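Local coordinates for general Secretion Pathway Protein (Vibrio vulnificus, PDB 4G54) that probably binds peptidoglycan in the periplasm as part of the type II secretion system, joining a C39-peptidase-like domain to a putative peptidoglycan-binding domain in one EpsAB fusion chain, at residues 27-30 and 31-34; 112-115 and 116-119; 205-208 and 209-212; 224-227 and 228-231. All coordinates share one frame; numbering follows the deposited sequence.

Contact 1 (27-30 and 31-34); sequences MTTR and AQGL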
loop_
_atom_site.group_PDB
_atom_site.type_symbol
_atom_site.label_atom_id
_atom_site.label_comp_id
_atom_site.label_asym_id
_atom_site.label_seq_id
_atom_site.Cartn_x
_atom_site.Cartn_y
_atom_site.Cartn_z
ATOM N N MET A 27 -14.797 12.643 -5.712
ATOM C CA MET A 27 -13.650 13.260 -5.061
ATOM C C MET A 27 -12.870 13.948 -6.141
ATOM O O MET A 27 -12.423 13.333 -7.147
ATOM C CB MET A 27 -12.754 12.194 -4.393
ATOM C CG MET A 27 -13.504 11.560 -3.229
ATOM S SD MET A 27 -12.573 10.459 -2.159
ATOM C CE MET A 27 -12.160 9.102 -3.298
ATOM N N THR A 28 -12.676 15.237 -5.969
ATOM C CA THR A 28 -12.159 16.038 -7.069
ATOM C C THR A 28 -10.715 16.499 -6.926
ATOM O O THR A 28 -10.173 17.113 -7.843
ATOM C CB THR A 28 -13.065 17.294 -7.278
ATOM O OG1 THR A 28 -13.026 18.044 -6.065
ATOM C CG2 THR A 28 -14.484 16.855 -7.517
ATOM N N THR A 29 -10.069 16.165 -5.809
ATOM C CA THR A 29 -8.660 16.460 -5.641
ATOM C C THR A 29 -7.970 15.250 -5.131
ATOM O O THR A 29 -8.603 14.378 -4.473
ATOM C CB THR A 29 -8.373 17.581 -4.626
ATOM O OG1 THR A 29 -8.715 17.144 -3.305
ATOM C CG2 THR A 29 -9.176 18.829 -4.936
ATOM N N ARG A 30 -6.665 15.218 -5.413
ATOM C CA ARG A 30 -5.841 14.085 -4.985
ATOM C C ARG A 30 -5.835 14.022 -3.453
ATOM O O ARG A 30 -5.888 12.953 -2.894
ATOM C CB ARG A 30 -4.456 14.182 -5.564
ATOM C CG ARG A 30 -3.701 12.837 -5.352
ATOM C CD ARG A 30 -2.217 12.815 -5.735
ATOM N NE ARG A 30 -1.857 13.620 -6.890
ATOM C CZ ARG A 30 -1.869 13.198 -8.130
ATOM N NH1 ARG A 30 -2.188 11.933 -8.419
ATOM N NH2 ARG A 30 -1.527 14.056 -9.133
ATOM N N ALA A 31 -5.771 15.173 -2.790
ATOM C CA ALA A 31 -5.720 15.179 -1.331
ATOM C C ALA A 31 -7.009 14.581 -0.768
ATOM O O ALA A 31 -6.946 13.828 0.186
ATOM C CB ALA A 31 -5.537 16.618 -0.836
ATOM N N GLN A 32 -8.152 14.874 -1.355
ATOM C CA GLN A 32 -9.401 14.275 -0.927
ATOM C C GLN A 32 -9.359 12.740 -1.084
ATOM O O GLN A 32 -9.729 11.957 -0.156
ATOM C CB GLN A 32 -10.559 14.830 -1.804
ATOM C CG GLN A 32 -11.843 14.525 -1.274
ATOM C CD GLN A 32 -12.902 15.211 -2.054
ATOM O OE1 GLN A 32 -12.611 15.983 -3.019
ATOM N NE2 GLN A 32 -14.154 14.952 -1.662
ATOM N N GLY A 33 -8.886 12.294 -2.257
ATOM C CA GLY A 33 -8.721 10.837 -2.471
ATOM C C GLY A 33 -7.786 10.182 -1.516
ATOM O O GLY A 33 -8.033 9.057 -1.077
ATOM N N LEU A 34 -6.682 10.846 -1.230
ATOM C CA LEU A 34 -5.672 10.219 -0.315
ATOM C C LEU A 34 -6.181 10.218 1.120
ATOM O O LEU A 34 -5.922 9.239 1.855
ATOM C CB LEU A 34 -4.341 10.936 -0.345
ATOM C CG LEU A 34 -3.589 10.737 -1.630
ATOM C CD1 LEU A 34 -2.407 11.675 -1.554
ATOM C CD2 LEU A 34 -3.093 9.240 -1.782
#
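Thr-29 caps the N-terminus of helix 30-40, and its side chain meets Gln-32 three residues further on. Atom OG1 of Thr-29 accepts the amide of Gln-32 N at 3.0 Å in a fairly straight bond (160°). The torsion that makes this possible places OG1 between the backbone N and the carbonyl carbon (chi1 68°), which turns the hydroxyl back over the first helical turn. Threonine suits an N-cap because its short side chain can accept an amide that lacks a backbone carbonyl in the preceding turn. The peptide oxygen of Thr-29 joins in, taking the amide of Gly-33 N at 3.1 Å.

Gln-32 returns the favour to the loop. Its extended chain lets OE1 receive the backbone amide Thr-28 N at 3.0 Å. That donor stands 53° out of the amide carbonyl plane, above the oxygen. Because the amide engaged belongs to the residue before the cap, the pairing is not a classical capping box. The methylene CG of Gln-32 lies 3.9 Å from CG of Met-27, and the flat amide beyond it lies against CA and CB of Met-27. A bend in the methionine chain lays the thioether along the buried backbone of Gly-33, with SD of Met-27 3.9 Å from CA of Gly-33.

Farther out, a backbone bond between Met-27 and Tyr-91 ties the loop to strand 88-97. Arg-30 reaches the sheet, where NH1 bridges to Glu-125 and bonds to Thr-127. Buried Leu-34 packs on the same sheet, while the methylene CG of Arg-30 runs alongside it, 4.2 Å from CD1 of Leu-34.

Contact 2 (112-115 and 116-119); sequences TFTV and SQLM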
loop_
_atom_site.group_PDB
_atom_site.type_symbol
_atom_site.label_atom_id
_atom_site.label_comp_id
_atom_site.label_asym_id
_atom_site.label_seq_id
_atom_site.Cartn_x
_atom_site.Cartn_y
_atom_site.Cartn_z
ATOM N N THR A 112 -18.941 -1.152 -8.628
ATOM C CA THR A 112 -18.206 -2.139 -9.399
ATOM C C THR A 112 -18.188 -1.668 -10.844
ATOM O O THR A 112 -19.256 -1.374 -11.404
ATOM C CB THR A 112 -18.865 -3.525 -9.296
ATOM O OG1 THR A 112 -18.716 -3.956 -7.936
ATOM C CG2 THR A 112 -18.116 -4.542 -10.145
ATOM N N PHE A 113 -17.015 -1.628 -11.441
ATOM C CA PHE A 113 -16.879 -1.237 -12.862
ATOM C C PHE A 113 -16.350 -2.419 -13.598
ATOM O O PHE A 113 -15.446 -3.115 -13.120
ATOM C CB PHE A 113 -15.807 -0.143 -12.919
ATOM C CG PHE A 113 -16.341 1.246 -13.107
ATOM C CD1 PHE A 113 -17.594 1.612 -12.686
ATOM C CD2 PHE A 113 -15.477 2.217 -13.616
ATOM C CE1 PHE A 113 -18.035 2.924 -12.841
ATOM C CE2 PHE A 113 -15.917 3.519 -13.780
ATOM C CZ PHE A 113 -17.229 3.830 -13.430
ATOM N N THR A 114 -16.833 -2.600 -14.849
ATOM C CA THR A 114 -16.206 -3.559 -15.748
ATOM C C THR A 114 -14.873 -2.983 -16.273
ATOM O O THR A 114 -14.588 -1.799 -16.107
ATOM C CB THR A 114 -17.103 -3.796 -16.972
ATOM O OG1 THR A 114 -17.227 -2.573 -17.704
ATOM C CG2 THR A 114 -18.501 -4.223 -16.547
ATOM N N VAL A 115 -14.066 -3.820 -16.911
ATOM C CA VAL A 115 -12.821 -3.341 -17.551
ATOM C C VAL A 115 -13.155 -2.207 -18.536
ATOM O O VAL A 115 -12.500 -1.163 -18.566
ATOM C CB VAL A 115 -12.144 -4.454 -18.351
ATOM C CG1 VAL A 115 -10.809 -3.950 -18.923
ATOM C CG2 VAL A 115 -11.817 -5.525 -17.445
ATOM N N SER A 116 -14.180 -2.433 -19.366
ATOM C CA SER A 116 -14.563 -1.399 -20.316
ATOM C C SER A 116 -14.872 -0.062 -19.631
ATOM O O SER A 116 -14.386 0.983 -20.049
ATOM C CB SER A 116 -15.732 -1.876 -21.155
ATOM O OG SER A 116 -16.077 -0.903 -22.088
ATOM N N GLN A 117 -15.626 -0.101 -18.530
ATOM C CA GLN A 117 -15.984 1.163 -17.862
ATOM C C GLN A 117 -14.728 1.803 -17.298
ATOM O O GLN A 117 -14.521 3.037 -17.470
ATOM C CB GLN A 117 -16.957 0.877 -16.767
ATOM C CG GLN A 117 -18.346 0.583 -17.227
ATOM C CD GLN A 117 -19.228 0.178 -16.019
ATOM O OE1 GLN A 117 -18.985 -0.863 -15.385
ATOM N NE2 GLN A 117 -20.160 1.048 -15.641
ATOM N N LEU A 118 -13.893 0.994 -16.626
ATOM C CA LEU A 118 -12.639 1.553 -16.104
ATOM C C LEU A 118 -11.750 2.217 -17.190
ATOM O O LEU A 118 -11.265 3.375 -17.073
ATOM C CB LEU A 118 -11.791 0.458 -15.389
ATOM C CG LEU A 118 -10.423 0.955 -14.934
ATOM C CD1 LEU A 118 -10.527 2.003 -13.779
ATOM C CD2 LEU A 118 -9.731 -0.307 -14.416
ATOM N N MET A 119 -11.578 1.518 -18.293
ATOM C CA MET A 119 -10.670 2.006 -19.313
ATOM C C MET A 119 -11.153 3.229 -20.028
ATOM O O MET A 119 -10.305 3.984 -20.585
ATOM C CB MET A 119 -10.295 0.848 -20.274
ATOM C CG MET A 119 -9.454 -0.269 -19.569
ATOM S SD MET A 119 -8.099 0.143 -18.375
ATOM C CE MET A 119 -8.277 -1.187 -17.300
HETATM O O HOH W 1 -20.664 -2.382 -13.991
HETATM O O HOH W 2 -21.703 -0.087 -12.985
#
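Thr-114 and Gln-117 form a capping box at the start of helix 115-121, each side chain taking the other's backbone amide. The threonine hydroxyl is held between its own backbone N and carbonyl carbon (chi1 64°), and from there OG1 accepts from Gln-117 N at 3.1 Å. In the other direction Gln-117 OE1 accepts from Thr-114 N at 2.8 Å, the donor tilted slightly from the carbonyl plane. Threonine suits the cap because its hydroxyl sits one bond beyond CB, near enough to the backbone to accept an amide of the first turn; a glutamine at the third helical position has the length to reach back.

The glutamine achieves this with CG anti to its carbonyl carbon and a chain extended through CD. The amide is then turned (chi3 -65°), which directs OE1 to Thr-114 N and leaves the amide plane 29° from the ring of Phe-113. The two side chains cross nearly at a right angle. CB of Gln-117 makes a CH-pi contact over one face of that buried ring, 3.9 Å from the Phe-113 centroid, so one residue supplies both the polar cap and an apolar lid. Two waters link the amide to the strand. One donates to both Thr-112 O and Gln-117 OE1, and the other spans Thr-112 O and NE2 of Gln-117. NE2 also bonds to Glu-21.

One helical turn apart, Val-115 and Met-119 cross with CG1 of the valine 4.0 Å from CG of the methionine.

The junction thus turns strand 110-114, at one edge of the antiparallel sheet, directly into the helix. Phe-113 leans on neighbouring strand 101-105, and Val-115, Leu-118 and Met-119 pack against Trp-69 of helix 69-73.

Contact 3 (205-208 and 209-212); sequences LSEP and WRAL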
loop_
_atom_site.group_PDB
_atom_site.type_symbol
_atom_site.label_atom_id
_atom_site.label_comp_id
_atom_site.label_asym_id
_atom_site.label_seq_id
_atom_site.Cartn_x
_atom_site.Cartn_y
_atom_site.Cartn_z
ATOM N N LEU A 205 2.743 -4.904 8.146
ATOM C CA LEU A 205 2.478 -5.579 9.498
ATOM C C LEU A 205 0.987 -5.702 9.805
ATOM O O LEU A 205 0.599 -6.675 10.479
ATOM C CB LEU A 205 3.126 -4.787 10.628
ATOM C CG LEU A 205 4.670 -4.625 10.580
ATOM C CD1 LEU A 205 5.199 -3.690 11.697
ATOM C CD2 LEU A 205 5.405 -5.997 10.634
ATOM N N SER A 206 0.174 -4.740 9.367
ATOM C CA SER A 206 -1.284 -4.965 9.414
ATOM C C SER A 206 -1.903 -4.399 8.151
ATOM O O SER A 206 -1.445 -3.368 7.624
ATOM C CB SER A 206 -1.965 -4.420 10.687
ATOM O OG SER A 206 -3.296 -5.020 10.902
ATOM N N GLU A 207 -2.976 -5.076 7.726
ATOM C CA GLU A 207 -3.636 -4.732 6.461
ATOM C C GLU A 207 -5.134 -4.633 6.758
ATOM O O GLU A 207 -5.938 -5.503 6.414
ATOM C CB GLU A 207 -3.282 -5.806 5.415
ATOM C CG GLU A 207 -1.746 -6.064 5.357
ATOM C CD GLU A 207 -1.338 -7.017 4.253
ATOM O OE1 GLU A 207 -2.151 -7.932 3.999
ATOM O OE2 GLU A 207 -0.209 -6.858 3.683
ATOM N N PRO A 208 -5.517 -3.592 7.534
ATOM C CA PRO A 208 -6.907 -3.529 7.895
ATOM C C PRO A 208 -7.832 -3.433 6.720
ATOM O O PRO A 208 -9.041 -3.683 6.866
ATOM C CB PRO A 208 -7.002 -2.335 8.882
ATOM C CG PRO A 208 -5.663 -1.756 8.878
ATOM C CD PRO A 208 -4.784 -2.384 7.920
ATOM N N TRP A 209 -7.316 -3.015 5.554
ATOM C CA TRP A 209 -8.181 -2.857 4.386
ATOM C C TRP A 209 -8.786 -4.168 3.902
ATOM O O TRP A 209 -9.781 -4.159 3.137
ATOM C CB TRP A 209 -7.352 -2.149 3.217
ATOM C CG TRP A 209 -6.032 -2.826 2.867
ATOM C CD1 TRP A 209 -4.732 -2.530 3.348
ATOM C CD2 TRP A 209 -5.865 -3.923 1.966
ATOM N NE1 TRP A 209 -3.832 -3.423 2.811
ATOM C CE2 TRP A 209 -4.472 -4.251 1.921
ATOM C CE3 TRP A 209 -6.743 -4.608 1.132
ATOM C CZ2 TRP A 209 -3.966 -5.238 1.093
ATOM C CZ3 TRP A 209 -6.219 -5.590 0.318
ATOM C CH2 TRP A 209 -4.860 -5.889 0.299
ATOM N N ARG A 210 -8.178 -5.289 4.289
ATOM C CA ARG A 210 -8.683 -6.598 3.844
ATOM C C ARG A 210 -10.068 -6.807 4.486
ATOM O O ARG A 210 -10.833 -7.649 3.990
ATOM C CB ARG A 210 -7.772 -7.711 4.326
ATOM C CG ARG A 210 -6.430 -7.611 3.543
ATOM C CD ARG A 210 -5.604 -8.902 3.648
ATOM N NE ARG A 210 -4.304 -8.745 2.953
ATOM C CZ ARG A 210 -4.070 -8.953 1.667
ATOM N NH1 ARG A 210 -5.052 -9.248 0.791
ATOM N NH2 ARG A 210 -2.813 -8.775 1.217
ATOM N N ALA A 211 -10.376 -6.077 5.551
ATOM C CA ALA A 211 -11.739 -6.159 6.189
ATOM C C ALA A 211 -12.841 -5.740 5.219
ATOM O O ALA A 211 -13.995 -6.166 5.352
ATOM C CB ALA A 211 -11.802 -5.315 7.468
ATOM N N LEU A 212 -12.518 -4.916 4.221
ATOM C CA LEU A 212 -13.565 -4.417 3.334
ATOM C C LEU A 212 -13.725 -5.290 2.111
ATOM O O LEU A 212 -14.593 -5.020 1.250
ATOM C CB LEU A 212 -13.211 -3.002 2.833
ATOM C CG LEU A 212 -13.732 -1.841 3.697
ATOM C CD1 LEU A 212 -13.508 -0.467 3.023
ATOM C CD2 LEU A 212 -15.202 -2.056 4.069
#
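Glu-207 carries its CG anti to the carbonyl carbon (chi1 -50°) and extends beyond it, while Arg-210 has a similar first torsion (chi1 -70°) and runs out straight as far as NE. The two side chains therefore lie alongside one another, pointing the same way, and meet at their charged ends. Glu-207 OE1 receives both donors of the salt bridge: Arg-210 NE at 2.5 Å, short for such a bond, and Arg-210 NH2 at 3.0 Å in a more bent one. NE meets OE1 nearly along its C-O axis, NH2 from above the carboxylate plane, whereas OE1 itself lies in the guanidinium plane. The other oxygen, OE2, accepts from Ser-204 N.

Trp-209 underlies the pair, with its CH2 about 3.3 Å from the guanidinium plane of Arg-210 and its NE1 3.6 Å from CB of Glu-207. The indole also meets Trp-41 edge-to-face and touches His-77 and Pro-78, so its breadth lets one residue contact the arginine and the neighbouring loops.

Successive bonds between residues three apart hold the backbone: Arg-210 N to Glu-207 O at 3.1 Å, then Ala-211 N to Pro-208 O at 3.0 Å. Pro-208 suits its place at the start, where no amide hydrogen is needed. This spacing is the signature of a 3-10 helical turn, here opened by a proline and braced by a salt bridge across its first turn.

Contact 4 (224-227 and 228-231); sequences MRYP and EFPS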
loop_
_atom_site.group_PDB
_atom_site.type_symbol
_atom_site.label_atom_id
_atom_site.label_comp_id
_atom_site.label_asym_id
_atom_site.label_seq_id
_atom_site.Cartn_x
_atom_site.Cartn_y
_atom_site.Cartn_z
ATOM N N MET A 224 -19.758 -3.162 9.350
ATOM C CA MET A 224 -19.423 -1.735 9.167
ATOM C C MET A 224 -19.669 -1.483 7.686
ATOM O O MET A 224 -18.871 -1.901 6.875
ATOM C CB MET A 224 -17.937 -1.538 9.608
ATOM C CG MET A 224 -17.225 -0.179 9.449
ATOM S SD MET A 224 -18.109 1.129 10.294
ATOM C CE MET A 224 -18.010 0.639 12.047
ATOM N N ARG A 225 -20.752 -0.809 7.304
ATOM C CA ARG A 225 -20.998 -0.590 5.890
ATOM C C ARG A 225 -20.313 0.685 5.337
ATOM O O ARG A 225 -20.497 1.789 5.873
ATOM C CB ARG A 225 -22.513 -0.559 5.609
ATOM C CG ARG A 225 -22.866 -0.753 4.109
ATOM C CD ARG A 225 -24.356 -1.173 3.948
ATOM N NE ARG A 225 -24.646 -2.328 4.799
ATOM C CZ ARG A 225 -25.838 -2.633 5.327
ATOM N NH1 ARG A 225 -26.909 -1.869 5.099
ATOM N NH2 ARG A 225 -25.957 -3.713 6.092
ATOM N N TYR A 226 -19.504 0.515 4.293
ATOM C CA TYR A 226 -18.869 1.640 3.619
ATOM C C TYR A 226 -20.020 2.599 3.236
ATOM O O TYR A 226 -21.079 2.119 2.730
ATOM C CB TYR A 226 -18.132 1.120 2.384
ATOM C CG TYR A 226 -17.391 2.230 1.730
ATOM C CD1 TYR A 226 -16.180 2.662 2.274
ATOM C CD2 TYR A 226 -17.966 2.987 0.684
ATOM C CE1 TYR A 226 -15.521 3.705 1.752
ATOM C CE2 TYR A 226 -17.279 4.079 0.098
ATOM C CZ TYR A 226 -16.086 4.441 0.680
ATOM O OH TYR A 226 -15.357 5.449 0.174
ATOM N N PRO A 227 -19.839 3.932 3.426
ATOM C CA PRO A 227 -18.640 4.722 3.714
ATOM C C PRO A 227 -18.319 4.977 5.159
ATOM O O PRO A 227 -17.409 5.773 5.450
ATOM C CB PRO A 227 -18.903 6.073 3.006
ATOM C CG PRO A 227 -20.478 6.190 3.097
ATOM C CD PRO A 227 -20.975 4.775 2.949
ATOM N N GLU A 228 -19.013 4.273 6.049
ATOM C CA GLU A 228 -18.719 4.397 7.454
ATOM C C GLU A 228 -17.419 3.616 7.702
ATOM O O GLU A 228 -17.226 2.517 7.155
ATOM C CB GLU A 228 -19.865 3.825 8.373
ATOM C CG GLU A 228 -21.334 4.290 8.080
ATOM C CD GLU A 228 -21.532 5.847 8.069
ATOM O OE1 GLU A 228 -21.924 6.419 9.135
ATOM O OE2 GLU A 228 -21.306 6.482 6.990
ATOM N N PHE A 229 -16.597 4.221 8.552
ATOM C CA PHE A 229 -15.378 3.655 9.137
ATOM C C PHE A 229 -15.496 3.679 10.652
ATOM O O PHE A 229 -16.194 4.533 11.261
ATOM C CB PHE A 229 -14.072 4.414 8.689
ATOM C CG PHE A 229 -13.681 4.127 7.282
ATOM C CD1 PHE A 229 -12.948 2.976 6.983
ATOM C CD2 PHE A 229 -14.142 4.918 6.267
ATOM C CE1 PHE A 229 -12.658 2.635 5.664
ATOM C CE2 PHE A 229 -13.794 4.626 4.926
ATOM C CZ PHE A 229 -13.092 3.449 4.629
ATOM N N PRO A 230 -14.784 2.738 11.301
ATOM C CA PRO A 230 -14.682 2.770 12.715
ATOM C C PRO A 230 -13.701 3.902 13.057
ATOM O O PRO A 230 -13.159 4.571 12.169
ATOM C CB PRO A 230 -14.130 1.366 13.063
ATOM C CG PRO A 230 -13.219 1.030 11.808
ATOM C CD PRO A 230 -13.826 1.803 10.639
ATOM N N SER A 231 -13.547 4.142 14.341
ATOM C CA SER A 231 -12.658 5.156 14.848
ATOM C C SER A 231 -11.238 4.981 14.260
ATOM O O SER A 231 -10.697 3.878 14.211
ATOM C CB SER A 231 -12.606 5.024 16.362
ATOM O OG SER A 231 -13.719 4.239 16.873
#
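Tyr-226 and Phe-229 pack closely on the inner side of this turn, CE1 of the tyrosine 3.7 Å from CE2 of the phenylalanine. The side chains run in the same direction, yet their ring planes stand 87° apart in an oblique pairing. Tyr-226 has CG anti to its backbone N, which sets its ring against Pro-227, whose CB sits over the centre of one face. The tyrosine hydroxyl bonds to Glu-36 and to Gly-107 N, and Phe-229 lies on Glu-36, Lys-39 and Leu-40. The two aromatic side chains thus pack the loop against helix 30-40, the phenol adding a polar tether.

The outward side is looser. The unbranched thioether of Met-224 can bend at chi2 and chi3 (57° and 64°), which lets it fold back along the backbone of Glu-228, SD lying 3.5 Å from Glu-228 O, to Pro-230, whose CB is 4.1 Å from its methyl CE. Glu-228 is exposed, as is Arg-225; the glutamate folds its chain so that CG approaches Arg-225 O at 3.4 Å.

One backbone bond closes the turn, Glu-228 N to Arg-225 O at 2.9 Å. The peptide before Pro-227 is cis, and proline is the residue for which the cis peptide costs little energy. An aromatic before the proline, its ring on the proline, is a common companion of that peptide. The cis proline at the third position makes Arg-225 to Glu-228 a type VI beta turn, of the VIa form.

Overall arrangement
All four are local contacts, but they differ in setting. Contacts 1 and 2 are partly buried helix starts, each with a threonine N-cap and a glutamine reaching back; in contact 2 the glutamine completes a capping box, in contact 1 it takes the amide one residue earlier. They serve different helices, with centres about 20 Å apart. Contacts 3 and 4 are surface turns in the long segment after helix 193-202, one charged and the other aromatic and proline-rich. These two touch: CD1 of Leu-212 packs on Phe-229 and Tyr-226. Contacts 1 and 4 share helix 30-40, one starting it and the other lying on its side.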